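Local atomic coordinates of Lysine/ornithine decarboxylase (Selenomonas ruminantium, PDB entry 5GJO), a protein that decarboxylates both L-lysine and L-ornithine, giving cadaverine and putrescine, with pyridoxal 5'-phosphate as cofactor in a homodimeric enzyme. Residues 12-17 against 375-380; 69-74 against 254-259; 159-164 against 199-204; 292-297 against 328-333. The protein carries 2 engineered substitutions. All blocks are in the same frame, centred on the assembly; numbering follows the deposited sequence.

Interaction 2 lies nearest the centre of the chain, where two strands of the pyridoxal-binding barrel bring acidic groups to the cofactor. Interaction 3 belongs to the same barrel but to its outer helical layer, and its leucine packing is buried without any polar bond between the two segments; the two centres are about 23 Å apart. Interactions 1 and 4 lie in the other half of the protein, around the mixed beta sheet. The former joins the first and last helices of the modelled chain through a bonded carboxylate, whereas 292-297 against 328-333 is an aromatic-aliphatic contact. Both, like interaction 2, are partly buried, and their nearest atoms remain about 13 Å apart.

Interaction 1: 12-17 against 375-380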
loop_
_atom_site.group_PDB
_atom_site.type_symbol
_atom_site.label_atom_id
_atom_site.label_comp_id
_atom_site.label_asym_id
_atom_site.label_seq_id
_atom_site.Cartn_x
_atom_site.Cartn_y
_atom_site.Cartn_z
ATOM N N VAL A 12 -12.150 -20.667 -13.823
ATOM C CA VAL A 12 -12.478 -19.812 -12.669
ATOM C C VAL A 12 -13.311 -20.553 -11.651
ATOM O O VAL A 12 -12.994 -20.580 -10.433
ATOM C CB VAL A 12 -13.161 -18.455 -13.075
ATOM C CG1 VAL A 12 -13.673 -17.714 -11.854
ATOM C CG2 VAL A 12 -12.178 -17.591 -13.796
ATOM N N LYS A 13 -14.327 -21.244 -12.130
ATOM C CA LYS A 13 -15.233 -21.975 -11.255
ATOM C C LYS A 13 -14.533 -23.111 -10.454
ATOM O O LYS A 13 -14.695 -23.227 -9.240
ATOM C CB LYS A 13 -16.332 -22.586 -12.110
ATOM C CG LYS A 13 -17.323 -23.482 -11.400
ATOM C CD LYS A 13 -18.444 -24.069 -12.325
ATOM C CE LYS A 13 -19.620 -24.557 -11.420
ATOM N NZ LYS A 13 -20.667 -25.376 -12.093
ATOM N N THR A 14 -13.745 -23.933 -11.165
ATOM C CA THR A 14 -13.097 -25.046 -10.551
ATOM C C THR A 14 -11.970 -24.567 -9.619
ATOM O O THR A 14 -11.826 -25.060 -8.481
ATOM C CB THR A 14 -12.677 -26.098 -11.559
ATOM O OG1 THR A 14 -11.679 -25.642 -12.475
ATOM C CG2 THR A 14 -13.997 -26.615 -12.369
ATOM N N LEU A 15 -11.227 -23.561 -10.060
ATOM C CA LEU A 15 -10.179 -23.014 -9.199
ATOM C C LEU A 15 -10.785 -22.495 -7.896
ATOM O O LEU A 15 -10.269 -22.734 -6.795
ATOM C CB LEU A 15 -9.368 -21.913 -9.940
ATOM C CG LEU A 15 -8.371 -22.446 -10.981
ATOM C CD1 LEU A 15 -8.025 -21.310 -11.945
ATOM C CD2 LEU A 15 -7.114 -22.890 -10.233
ATOM N N ALA A 16 -11.846 -21.710 -8.016
ATOM C CA ALA A 16 -12.427 -21.035 -6.810
ATOM C C ALA A 16 -13.199 -21.997 -5.912
ATOM O O ALA A 16 -13.375 -21.718 -4.717
ATOM C CB ALA A 16 -13.294 -19.865 -7.250
ATOM N N LYS A 17 -13.632 -23.120 -6.444
ATOM C CA LYS A 17 -14.197 -24.159 -5.599
ATOM C C LYS A 17 -13.143 -24.729 -4.654
ATOM O O LYS A 17 -13.412 -25.046 -3.525
ATOM C CB LYS A 17 -14.717 -25.292 -6.455
ATOM C CG LYS A 17 -16.205 -25.477 -6.412
ATOM C CD LYS A 17 -16.628 -26.652 -7.280
ATOM C CE LYS A 17 -17.581 -26.244 -8.401
ATOM N NZ LYS A 17 -17.243 -26.886 -9.713
ATOM N N GLN A 375 -1.577 -26.843 -11.330
ATOM C CA GLN A 375 -3.022 -27.077 -11.099
ATOM C C GLN A 375 -3.551 -27.997 -12.166
ATOM O O GLN A 375 -3.072 -28.012 -13.217
ATOM C CB GLN A 375 -3.887 -25.800 -11.211
ATOM C CG GLN A 375 -3.350 -24.647 -10.348
ATOM C CD GLN A 375 -3.165 -25.026 -8.917
ATOM O OE1 GLN A 375 -4.060 -25.609 -8.276
ATOM N NE2 GLN A 375 -2.028 -24.655 -8.369
ATOM N N PRO A 376 -4.589 -28.769 -11.838
ATOM C CA PRO A 376 -5.130 -29.673 -12.821
ATOM C C PRO A 376 -5.734 -28.963 -13.992
ATOM O O PRO A 376 -5.787 -29.515 -15.068
ATOM C CB PRO A 376 -6.236 -30.431 -12.077
ATOM C CG PRO A 376 -6.517 -29.696 -10.832
ATOM C CD PRO A 376 -5.221 -28.967 -10.506
ATOM N N GLU A 377 -6.174 -27.742 -13.838
ATOM C CA GLU A 377 -6.691 -26.989 -14.997
ATOM C C GLU A 377 -5.662 -26.796 -16.111
ATOM O O GLU A 377 -6.018 -26.786 -17.288
ATOM C CB GLU A 377 -7.223 -25.616 -14.579
ATOM C CG GLU A 377 -8.458 -25.653 -13.693
ATOM C CD GLU A 377 -8.273 -26.061 -12.215
ATOM O OE1 GLU A 377 -7.125 -26.175 -11.732
ATOM O OE2 GLU A 377 -9.306 -26.248 -11.447
ATOM N N TYR A 378 -4.389 -26.621 -15.779
ATOM C CA TYR A 378 -3.319 -26.538 -16.781
ATOM C C TYR A 378 -3.153 -27.818 -17.494
ATOM O O TYR A 378 -3.089 -27.871 -18.742
ATOM C CB TYR A 378 -2.014 -26.145 -16.089
ATOM C CG TYR A 378 -0.853 -26.141 -16.971
ATOM C CD1 TYR A 378 -0.671 -25.134 -17.969
ATOM C CD2 TYR A 378 0.092 -27.164 -16.869
ATOM C CE1 TYR A 378 0.486 -25.157 -18.797
ATOM C CE2 TYR A 378 1.168 -27.223 -17.735
ATOM C CZ TYR A 378 1.401 -26.199 -18.637
ATOM O OH TYR A 378 2.512 -26.232 -19.457
ATOM N N ALA A 379 -3.122 -28.886 -16.699
ATOM C CA ALA A 379 -3.005 -30.200 -17.282
ATOM C C ALA A 379 -4.186 -30.447 -18.256
ATOM O O ALA A 379 -4.034 -31.093 -19.366
ATOM C CB ALA A 379 -3.004 -31.266 -16.229
ATOM N N ALA A 380 -5.367 -30.002 -17.876
ATOM C CA ALA A 380 -6.535 -30.147 -18.721
ATOM C C ALA A 380 -6.354 -29.385 -20.041
ATOM O O ALA A 380 -6.806 -29.817 -21.078
ATOM C CB ALA A 380 -7.778 -29.686 -17.996
#
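Glu377 reaches from the first turn of helix 376-384 to Thr14 and Leu15 on the N-terminal helix 9-18. Its CB points toward that helix, and CG, held beside the backbone N (chi1 -66°), comes within 3.4 Å of Thr14 OG1. The chain then bends at chi2 (75°), which lays the carboxylate across Thr14 and Leu15. Carboxylate carbon CD sits 3.8 Å from Leu15 CG. One branch, OE2, accepts a 2.7 Å hydrogen bond from Thr14 OG1 through its anti lone pair, the one facing away from OE1. The other, OE1, lies 3.6 Å from the methyl CD2 of Leu15 and forms a salt bridge with Arg18, one turn further along the same helix. Gln375, the N-cap residue, completes the apolar side of the contact with CG 4.2 Å from Leu15 CD2, while its OE1 also accepts from Arg18 and its NE2 donates to Ile371 O. The first and last helices of the modelled chain are thus joined through a buried carboxylate supplied with both a hydroxyl and a guanidinium partner, an environment that would probably favour its ionised form.

Interaction 2: 69-74 against 254-259; sequences HFDVAS and WTEPGR. With PLP (pyridoxal-5'-phosphate), chain H.
In the TIM-type barrel that binds pyridoxal phosphate, Asp71 and Glu256 meet at the C-terminal ends of strands 69-72 and 252-255, which flank strand 45-50. The two side chains cross at about a right angle, their carboxylate planes 41° apart, and both address the cofactor's pyridine nitrogen: Glu256 OE1 is 2.8 Å and Asp71 OD2 3.0 Å from PLP N1. This leaves the two acceptors OD2 and OE1 only 3.4 Å apart, and Asp71 OD2 is also salt-bridged to Lys52. Glu256 gets there by running extended beyond CG. After it the chain passes the phosphate, where Gly258 N donates almost straight (172°) to PLP O1P at 3.0 Å and Arg259 N donates to O3P. Two residues earlier in each segment, Trp254 and His69 form a tilted edge-to-face pair, the planes at 56°, with Trp254 CZ3 over one imidazole face, 4.4 Å from His69 CE1.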
loop_
_atom_site.group_PDB
_atom_site.type_symbol
_atom_site.label_atom_id
_atom_site.label_comp_id
_atom_site.label_asym_id
_atom_site.label_seq_id
_atom_site.Cartn_x
_atom_site.Cartn_y
_atom_site.Cartn_z
ATOM N N HIS A 69 19.298 -12.472 -16.011
ATOM C CA HIS A 69 19.840 -11.829 -14.850
ATOM C C HIS A 69 18.725 -11.070 -14.091
ATOM O O HIS A 69 17.518 -11.172 -14.450
ATOM C CB HIS A 69 20.939 -10.811 -15.258
ATOM C CG HIS A 69 22.176 -11.416 -15.860
ATOM N ND1 HIS A 69 22.156 -12.266 -16.948
ATOM C CD2 HIS A 69 23.482 -11.311 -15.495
ATOM C CE1 HIS A 69 23.388 -12.650 -17.247
ATOM N NE2 HIS A 69 24.215 -12.073 -16.382
ATOM N N PHE A 70 19.128 -10.355 -13.024
ATOM C CA PHE A 70 18.149 -9.667 -12.180
ATOM C C PHE A 70 18.561 -8.269 -11.761
ATOM O O PHE A 70 19.697 -8.060 -11.434
ATOM C CB PHE A 70 17.851 -10.452 -10.912
ATOM C CG PHE A 70 17.284 -11.815 -11.182
ATOM C CD1 PHE A 70 15.911 -11.968 -11.377
ATOM C CD2 PHE A 70 18.137 -12.925 -11.374
ATOM C CE1 PHE A 70 15.401 -13.218 -11.728
ATOM C CE2 PHE A 70 17.638 -14.160 -11.709
ATOM C CZ PHE A 70 16.256 -14.311 -11.916
ATOM N N ASP A 71 17.602 -7.360 -11.758
ATOM C CA ASP A 71 17.764 -6.005 -11.252
ATOM C C ASP A 71 17.090 -6.000 -9.888
ATOM O O ASP A 71 15.887 -6.326 -9.749
ATOM C CB ASP A 71 17.060 -5.028 -12.188
ATOM C CG ASP A 71 16.608 -3.749 -11.481
ATOM O OD1 ASP A 71 17.248 -3.317 -10.508
ATOM O OD2 ASP A 71 15.591 -3.167 -11.863
ATOM N N VAL A 72 17.847 -5.648 -8.849
ATOM C CA VAL A 72 17.409 -5.654 -7.463
ATOM C C VAL A 72 17.430 -4.214 -6.924
ATOM O O VAL A 72 18.348 -3.459 -7.273
ATOM C CB VAL A 72 18.290 -6.501 -6.532
ATOM C CG1 VAL A 72 18.153 -7.981 -6.931
ATOM C CG2 VAL A 72 19.769 -6.150 -6.623
ATOM N N ALA A 73 16.445 -3.893 -6.111
ATOM C CA ALA A 73 16.228 -2.534 -5.559
ATOM C C ALA A 73 16.577 -2.394 -4.118
ATOM O O ALA A 73 16.510 -1.260 -3.619
ATOM C CB ALA A 73 14.756 -2.188 -5.685
ATOM N N SER A 74 16.839 -3.494 -3.413
ATOM C CA SER A 74 16.931 -3.497 -1.944
ATOM C C SER A 74 17.581 -4.800 -1.466
ATOM O O SER A 74 17.677 -5.757 -2.213
ATOM C CB SER A 74 15.543 -3.397 -1.244
ATOM O OG SER A 74 14.824 -4.643 -1.380
ATOM N N TRP A 254 22.152 -4.123 -22.386
ATOM C CA TRP A 254 21.293 -4.770 -21.438
ATOM C C TRP A 254 20.000 -4.001 -21.239
ATOM O O TRP A 254 19.872 -2.807 -21.577
ATOM C CB TRP A 254 21.951 -4.862 -20.054
ATOM C CG TRP A 254 23.292 -5.406 -20.124
ATOM C CD1 TRP A 254 24.463 -4.695 -20.289
ATOM C CD2 TRP A 254 23.649 -6.801 -20.122
ATOM N NE1 TRP A 254 25.548 -5.599 -20.363
ATOM C CE2 TRP A 254 25.066 -6.878 -20.291
ATOM C CE3 TRP A 254 22.915 -7.986 -20.033
ATOM C CZ2 TRP A 254 25.739 -8.080 -20.305
ATOM C CZ3 TRP A 254 23.628 -9.234 -20.044
ATOM C CH2 TRP A 254 24.997 -9.253 -20.166
ATOM N N THR A 255 18.995 -4.732 -20.756
ATOM C CA THR A 255 17.691 -4.109 -20.472
ATOM C C THR A 255 17.184 -4.581 -19.138
ATOM O O THR A 255 17.505 -5.672 -18.701
ATOM C CB THR A 255 16.704 -4.376 -21.662
ATOM O OG1 THR A 255 15.431 -3.700 -21.400
ATOM C CG2 THR A 255 16.509 -5.902 -21.895
ATOM N N GLU A 256 16.316 -3.804 -18.523
ATOM C CA GLU A 256 15.775 -4.025 -17.203
ATOM C C GLU A 256 14.233 -4.030 -17.247
ATOM O O GLU A 256 13.582 -3.254 -16.535
ATOM C CB GLU A 256 16.283 -2.972 -16.161
ATOM C CG GLU A 256 17.783 -2.975 -15.970
ATOM C CD GLU A 256 18.303 -1.987 -14.923
ATOM O OE1 GLU A 256 17.445 -1.484 -14.166
ATOM O OE2 GLU A 256 19.574 -1.746 -14.862
ATOM N N PRO A 257 13.615 -4.894 -18.044
ATOM C CA PRO A 257 12.155 -4.946 -18.043
ATOM C C PRO A 257 11.606 -5.440 -16.700
ATOM O O PRO A 257 12.084 -6.467 -16.145
ATOM C CB PRO A 257 11.835 -5.979 -19.141
ATOM C CG PRO A 257 13.044 -6.921 -19.022
ATOM C CD PRO A 257 14.153 -5.877 -18.979
ATOM N N GLY A 258 10.596 -4.734 -16.159
ATOM C CA GLY A 258 9.812 -5.187 -15.026
ATOM C C GLY A 258 8.378 -5.534 -15.499
ATOM O O GLY A 258 8.040 -6.704 -15.655
ATOM N N ARG A 259 7.565 -4.493 -15.721
ATOM C CA ARG A 259 6.118 -4.640 -16.009
ATOM C C ARG A 259 5.805 -5.683 -17.056
ATOM O O ARG A 259 4.866 -6.479 -16.926
ATOM C CB ARG A 259 5.542 -3.282 -16.462
ATOM C CG ARG A 259 4.025 -3.244 -16.428
ATOM C CD ARG A 259 3.573 -1.940 -17.069
ATOM N NE ARG A 259 3.969 -0.765 -16.312
ATOM C CZ ARG A 259 3.386 -0.300 -15.229
ATOM N NH1 ARG A 259 2.303 -0.864 -14.714
ATOM N NH2 ARG A 259 3.863 0.822 -14.678
HETATM N N1 PLP H . 14.730 -1.023 -13.715
HETATM C C2 PLP H . 14.717 0.074 -12.919
HETATM C C2A PLP H . 16.013 0.649 -12.412
HETATM C C3 PLP H . 13.429 0.710 -12.546
HETATM O O3 PLP H . 13.390 1.813 -11.749
HETATM C C4 PLP H . 12.187 0.101 -13.075
HETATM C C4A PLP H . 10.856 0.663 -12.758
HETATM O O4A PLP H . 10.701 1.337 -11.754
HETATM C C5 PLP H . 12.338 -1.098 -13.935
HETATM C C6 PLP H . 13.613 -1.589 -14.204
HETATM C C5A PLP H . 11.119 -1.778 -14.514
HETATM O O4P PLP H . 10.313 -0.815 -15.188
HETATM P P PLP H . 9.070 -1.283 -16.098
HETATM O O1P PLP H . 9.709 -2.104 -17.193
HETATM O O2P PLP H . 8.454 0.012 -16.569
HETATM O O3P PLP H . 8.203 -2.078 -15.149
#

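Interaction 3: 159-164 against 199-204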
loop_
_atom_site.group_PDB
_atom_site.type_symbol
_atom_site.label_atom_id
_atom_site.label_comp_id
_atom_site.label_asym_id
_atom_site.label_seq_id
_atom_site.Cartn_x
_atom_site.Cartn_y
_atom_site.Cartn_z
ATOM N N GLU A 159 26.878 16.076 -16.745
ATOM C CA GLU A 159 27.620 15.667 -15.567
ATOM C C GLU A 159 28.031 14.206 -15.630
ATOM O O GLU A 159 28.718 13.780 -14.757
ATOM C CB GLU A 159 26.724 15.934 -14.361
ATOM C CG GLU A 159 27.267 15.840 -12.983
ATOM C CD GLU A 159 26.230 16.177 -11.879
ATOM O OE1 GLU A 159 26.480 15.682 -10.735
ATOM O OE2 GLU A 159 25.252 16.967 -12.159
ATOM N N ALA A 160 27.512 13.449 -16.592
ATOM C CA ALA A 160 27.694 11.986 -16.641
ATOM C C ALA A 160 29.152 11.579 -16.622
ATOM O O ALA A 160 29.543 10.775 -15.798
ATOM C CB ALA A 160 26.992 11.421 -17.808
ATOM N N LEU A 161 29.973 12.169 -17.490
ATOM C CA LEU A 161 31.355 11.712 -17.589
ATOM C C LEU A 161 32.147 12.192 -16.390
ATOM O O LEU A 161 32.985 11.461 -15.861
ATOM C CB LEU A 161 31.964 12.133 -18.902
ATOM C CG LEU A 161 31.222 11.562 -20.106
ATOM C CD1 LEU A 161 31.873 12.082 -21.353
ATOM C CD2 LEU A 161 31.217 10.032 -20.035
ATOM N N ASP A 162 31.862 13.374 -15.897
ATOM C CA ASP A 162 32.420 13.788 -14.607
ATOM C C ASP A 162 32.113 12.867 -13.440
ATOM O O ASP A 162 32.960 12.627 -12.554
ATOM C CB ASP A 162 31.991 15.205 -14.218
ATOM C CG ASP A 162 32.542 16.297 -15.168
ATOM O OD1 ASP A 162 33.606 16.106 -15.777
ATOM O OD2 ASP A 162 31.845 17.334 -15.334
ATOM N N LEU A 163 30.874 12.342 -13.368
ATOM C CA LEU A 163 30.570 11.365 -12.371
ATOM C C LEU A 163 31.339 10.024 -12.536
ATOM O O LEU A 163 31.788 9.464 -11.518
ATOM C CB LEU A 163 29.023 11.103 -12.318
ATOM C CG LEU A 163 28.258 12.202 -11.632
ATOM C CD1 LEU A 163 26.765 12.070 -12.040
ATOM C CD2 LEU A 163 28.379 12.144 -10.112
ATOM N N LEU A 164 31.441 9.531 -13.758
ATOM C CA LEU A 164 32.183 8.329 -14.004
ATOM C C LEU A 164 33.690 8.549 -13.619
ATOM O O LEU A 164 34.310 7.690 -13.010
ATOM C CB LEU A 164 32.073 7.919 -15.419
ATOM C CG LEU A 164 30.725 7.277 -15.850
ATOM C CD1 LEU A 164 30.678 7.009 -17.327
ATOM C CD2 LEU A 164 30.494 5.982 -15.053
ATOM N N ARG A 199 25.558 7.367 -27.167
ATOM C CA ARG A 199 26.581 7.165 -28.207
ATOM C C ARG A 199 27.574 8.317 -28.172
ATOM O O ARG A 199 28.767 8.074 -28.141
ATOM C CB ARG A 199 25.951 7.024 -29.584
ATOM C CG ARG A 199 26.950 6.806 -30.746
ATOM C CD ARG A 199 27.718 5.497 -30.612
ATOM N NE ARG A 199 28.954 5.565 -29.874
ATOM C CZ ARG A 199 29.731 4.502 -29.605
ATOM N NH1 ARG A 199 29.316 3.272 -29.916
ATOM N NH2 ARG A 199 30.919 4.644 -28.956
ATOM N N ARG A 200 27.094 9.537 -28.096
ATOM C CA ARG A 200 27.973 10.715 -27.989
ATOM C C ARG A 200 28.780 10.628 -26.721
ATOM O O ARG A 200 30.014 10.819 -26.752
ATOM C CB ARG A 200 27.214 12.023 -28.121
ATOM C CG ARG A 200 28.120 13.226 -27.895
ATOM C CD ARG A 200 27.313 14.493 -27.865
ATOM N NE ARG A 200 26.268 14.535 -26.810
ATOM C CZ ARG A 200 26.471 14.779 -25.534
ATOM N NH1 ARG A 200 27.707 14.914 -25.039
ATOM N NH2 ARG A 200 25.432 14.813 -24.701
ATOM N N LEU A 201 28.149 10.336 -25.605
ATOM C CA LEU A 201 28.889 10.155 -24.330
ATOM C C LEU A 201 29.946 9.089 -24.380
ATOM O O LEU A 201 31.060 9.297 -23.899
ATOM C CB LEU A 201 27.956 9.959 -23.155
ATOM C CG LEU A 201 27.043 11.141 -22.850
ATOM C CD1 LEU A 201 25.984 10.738 -21.825
ATOM C CD2 LEU A 201 27.808 12.328 -22.308
ATOM N N PHE A 202 29.643 7.936 -24.989
ATOM C CA PHE A 202 30.662 6.894 -25.070
ATOM C C PHE A 202 31.910 7.407 -25.890
ATOM O O PHE A 202 33.068 7.152 -25.532
ATOM C CB PHE A 202 30.106 5.689 -25.794
ATOM C CG PHE A 202 29.531 4.632 -24.896
ATOM C CD1 PHE A 202 28.541 4.898 -23.983
ATOM C CD2 PHE A 202 29.976 3.331 -24.987
ATOM C CE1 PHE A 202 27.988 3.866 -23.194
ATOM C CE2 PHE A 202 29.463 2.320 -24.227
ATOM C CZ PHE A 202 28.479 2.590 -23.266
ATOM N N ASP A 203 31.645 8.111 -26.973
ATOM C CA ASP A 203 32.711 8.631 -27.797
ATOM C C ASP A 203 33.567 9.642 -27.026
ATOM O O ASP A 203 34.776 9.576 -27.057
ATOM C CB ASP A 203 32.148 9.269 -29.055
ATOM C CG ASP A 203 31.549 8.260 -30.020
ATOM O OD1 ASP A 203 31.772 7.056 -29.877
ATOM O OD2 ASP A 203 30.846 8.703 -30.926
ATOM N N GLU A 204 32.925 10.542 -26.300
ATOM C CA GLU A 204 33.670 11.528 -25.465
ATOM C C GLU A 204 34.449 10.834 -24.344
ATOM O O GLU A 204 35.624 11.181 -24.036
ATOM C CB GLU A 204 32.724 12.605 -24.911
ATOM C CG GLU A 204 32.068 13.461 -25.952
ATOM C CD GLU A 204 31.068 14.472 -25.388
ATOM O OE1 GLU A 204 30.414 15.185 -26.205
ATOM O OE2 GLU A 204 30.918 14.547 -24.149
#
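Two consecutive outer helices of the alpha/beta barrel, 160-169 and 189-207, pack side by side here through Ala160 and Leu161 on one and Leu201 and Glu204 on the other. Strand 173-178 runs between them in the chain, so the contact links successive beta-alpha units around the barrel. The local axes approach to 10.9 Å and cross at -47°, a spacing filled by leucine side chains. The CB of Leu161 points toward the partner helix. Its CG meets Leu201 CD2 at 4.1 Å, and CD1 rests against Glu204 CB at 3.7 Å. Leu201, whose CG stands anti to its carbonyl carbon (chi1 -63°), divides its two methyls between neighbours: CD2 faces Leu161, while CD1 touches Ala160 CB at 4.2 Å. Inward, Leu201 packs on Ile177 and Ala160 on Val136, which ties the pair of helices to the strands beneath. No hydrogen bond passes between the segments. At the more exposed side Glu204 lays its aliphatic part against Leu161 and is held at its head by Arg200, one turn earlier. Arg200 NH1 donates to Glu204 OE1 at 3.0 Å, with the oxygen in the guanidinium plane but the donor 44° out of the carboxylate plane.

Interaction 4: 292-297 against 328-333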
loop_
_atom_site.group_PDB
_atom_site.type_symbol
_atom_site.label_atom_id
_atom_site.label_comp_id
_atom_site.label_asym_id
_atom_site.label_seq_id
_atom_site.Cartn_x
_atom_site.Cartn_y
_atom_site.Cartn_z
ATOM N N GLY A 292 -5.282 -4.054 -1.629
ATOM C CA GLY A 292 -4.607 -5.266 -2.102
ATOM C C GLY A 292 -4.130 -5.104 -3.509
ATOM O O GLY A 292 -3.426 -4.161 -3.799
ATOM N N CYS A 293 -4.444 -6.090 -4.386
ATOM C CA CYS A 293 -3.996 -6.092 -5.751
ATOM C C CYS A 293 -4.444 -4.863 -6.571
ATOM O O CYS A 293 -3.708 -4.441 -7.447
ATOM C CB CYS A 293 -4.393 -7.359 -6.508
ATOM S SG CYS A 293 -3.455 -8.714 -5.740
ATOM N N PHE A 294 -5.532 -4.232 -6.197
ATOM C CA PHE A 294 -5.974 -3.034 -6.904
ATOM C C PHE A 294 -5.286 -1.786 -6.420
ATOM O O PHE A 294 -5.648 -0.685 -6.850
ATOM C CB PHE A 294 -7.493 -2.842 -6.806
ATOM C CG PHE A 294 -8.312 -3.906 -7.476
ATOM C CD1 PHE A 294 -8.615 -3.775 -8.809
ATOM C CD2 PHE A 294 -8.898 -4.929 -6.730
ATOM C CE1 PHE A 294 -9.442 -4.714 -9.424
ATOM C CE2 PHE A 294 -9.748 -5.863 -7.358
ATOM C CZ PHE A 294 -9.981 -5.738 -8.694
ATOM N N SER A 295 -4.274 -1.913 -5.543
ATOM C CA SER A 295 -3.442 -0.764 -5.150
ATOM C C SER A 295 -2.771 -0.045 -6.285
ATOM O O SER A 295 -2.523 1.166 -6.173
ATOM C CB SER A 295 -2.336 -1.225 -4.136
ATOM O OG SER A 295 -1.561 -2.311 -4.719
ATOM N N GLY A 296 -2.568 -0.712 -7.442
ATOM C CA GLY A 296 -2.108 -0.064 -8.647
ATOM C C GLY A 296 -3.006 1.085 -9.148
ATOM O O GLY A 296 -2.531 1.985 -9.822
ATOM N N ILE A 297 -4.288 1.064 -8.784
ATOM C CA ILE A 297 -5.159 2.216 -9.045
ATOM C C ILE A 297 -4.533 3.442 -8.478
ATOM O O ILE A 297 -4.588 4.536 -9.092
ATOM C CB ILE A 297 -6.594 1.988 -8.480
ATOM C CG1 ILE A 297 -7.257 0.879 -9.289
ATOM C CG2 ILE A 297 -7.399 3.253 -8.575
ATOM C CD1 ILE A 297 -8.628 0.510 -8.737
ATOM N N ASP A 328 -12.123 2.838 -0.996
ATOM C CA ASP A 328 -12.021 1.515 -1.593
ATOM C C ASP A 328 -13.131 1.282 -2.631
ATOM O O ASP A 328 -13.922 0.368 -2.535
ATOM C CB ASP A 328 -12.062 0.467 -0.464
ATOM C CG ASP A 328 -11.533 -0.894 -0.884
ATOM O OD1 ASP A 328 -11.304 -1.122 -2.070
ATOM O OD2 ASP A 328 -11.372 -1.733 -0.004
ATOM N N VAL A 329 -13.144 2.124 -3.647
ATOM C CA VAL A 329 -14.080 1.981 -4.751
ATOM C C VAL A 329 -13.254 1.763 -6.005
ATOM O O VAL A 329 -12.372 2.546 -6.294
ATOM C CB VAL A 329 -14.970 3.228 -4.935
ATOM C CG1 VAL A 329 -15.935 3.028 -6.082
ATOM C CG2 VAL A 329 -15.727 3.551 -3.660
ATOM N N LEU A 330 -13.558 0.698 -6.734
ATOM C CA LEU A 330 -12.651 0.224 -7.771
ATOM C C LEU A 330 -13.143 0.683 -9.177
ATOM O O LEU A 330 -12.319 1.070 -10.029
ATOM C CB LEU A 330 -12.672 -1.276 -7.722
ATOM C CG LEU A 330 -12.370 -1.872 -6.344
ATOM C CD1 LEU A 330 -12.445 -3.373 -6.349
ATOM C CD2 LEU A 330 -11.017 -1.372 -5.884
ATOM N N TYR A 331 -14.428 0.513 -9.434
ATOM C CA TYR A 331 -15.045 0.893 -10.735
ATOM C C TYR A 331 -16.389 1.538 -10.454
ATOM O O TYR A 331 -17.116 1.081 -9.572
ATOM C CB TYR A 331 -15.250 -0.297 -11.619
ATOM C CG TYR A 331 -14.067 -1.116 -11.961
ATOM C CD1 TYR A 331 -13.633 -2.138 -11.083
ATOM C CD2 TYR A 331 -13.351 -0.917 -13.125
ATOM C CE1 TYR A 331 -12.553 -2.956 -11.388
ATOM C CE2 TYR A 331 -12.239 -1.730 -13.431
ATOM C CZ TYR A 331 -11.826 -2.711 -12.511
ATOM O OH TYR A 331 -10.769 -3.535 -12.733
ATOM N N ARG A 332 -16.718 2.555 -11.282
ATOM C CA ARG A 332 -18.044 3.216 -11.271
ATOM C C ARG A 332 -18.602 3.231 -12.700
ATOM O O ARG A 332 -17.835 3.231 -13.693
ATOM C CB ARG A 332 -17.891 4.648 -10.756
ATOM C CG ARG A 332 -17.476 4.725 -9.300
ATOM C CD ARG A 332 -17.322 6.188 -8.900
ATOM N NE ARG A 332 -17.143 6.370 -7.423
ATOM C CZ ARG A 332 -15.944 6.517 -6.860
ATOM N NH1 ARG A 332 -14.799 6.460 -7.590
ATOM N NH2 ARG A 332 -15.838 6.685 -5.553
ATOM N N ASP A 333 -19.911 3.099 -12.808
ATOM C CA ASP A 333 -20.605 3.137 -14.139
ATOM C C ASP A 333 -20.072 2.094 -15.069
ATOM O O ASP A 333 -19.938 2.288 -16.247
ATOM C CB ASP A 333 -20.559 4.536 -14.710
ATOM C CG ASP A 333 -21.066 5.560 -13.736
ATOM O OD1 ASP A 333 -22.216 5.525 -13.361
ATOM O OD2 ASP A 333 -20.313 6.422 -13.303
#
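Consecutive strand residues Leu330 and Tyr331 both reach the ring of Phe294, although neighbours on a regular strand would point to opposite faces. A classic beta bulge accounts for this, at least in part: both residues face Phe319 of strand 315-320. With CG beside its backbone N (chi1 -54°), Leu330 lays CD1 over one face of the phenyl ring in a CH-pi contact, 4.0 Å from the centroid and 18° off the normal. Its second methyl, CD2, rests 3.9 Å from Phe294 CB, so both methyls lie on the same face, CD1 over the CD2-CE2 side and CD2 near CB and CG. Tyr331 comes instead to the ring edge, with OH near the phenyl plane and 3.8 Å from Phe294 CE1. That hydroxyl is hydrogen-bonded to Tyr304 O, which fixes where the phenol ends. Ile297, one turn on from Phe294, adds CD1 at 4.2 Å from Leu330 CD2. On its own side the turn is tightened by Gly292 O, which accepts from both Ser295 N and Ser295 OG. The arrangement joins segment 292-297, whose Ser295 packs on Tyr299 of the second subunit, to a bulged antiparallel strand pair of the mixed beta sheet that accompanies the barrel in this decarboxylase family.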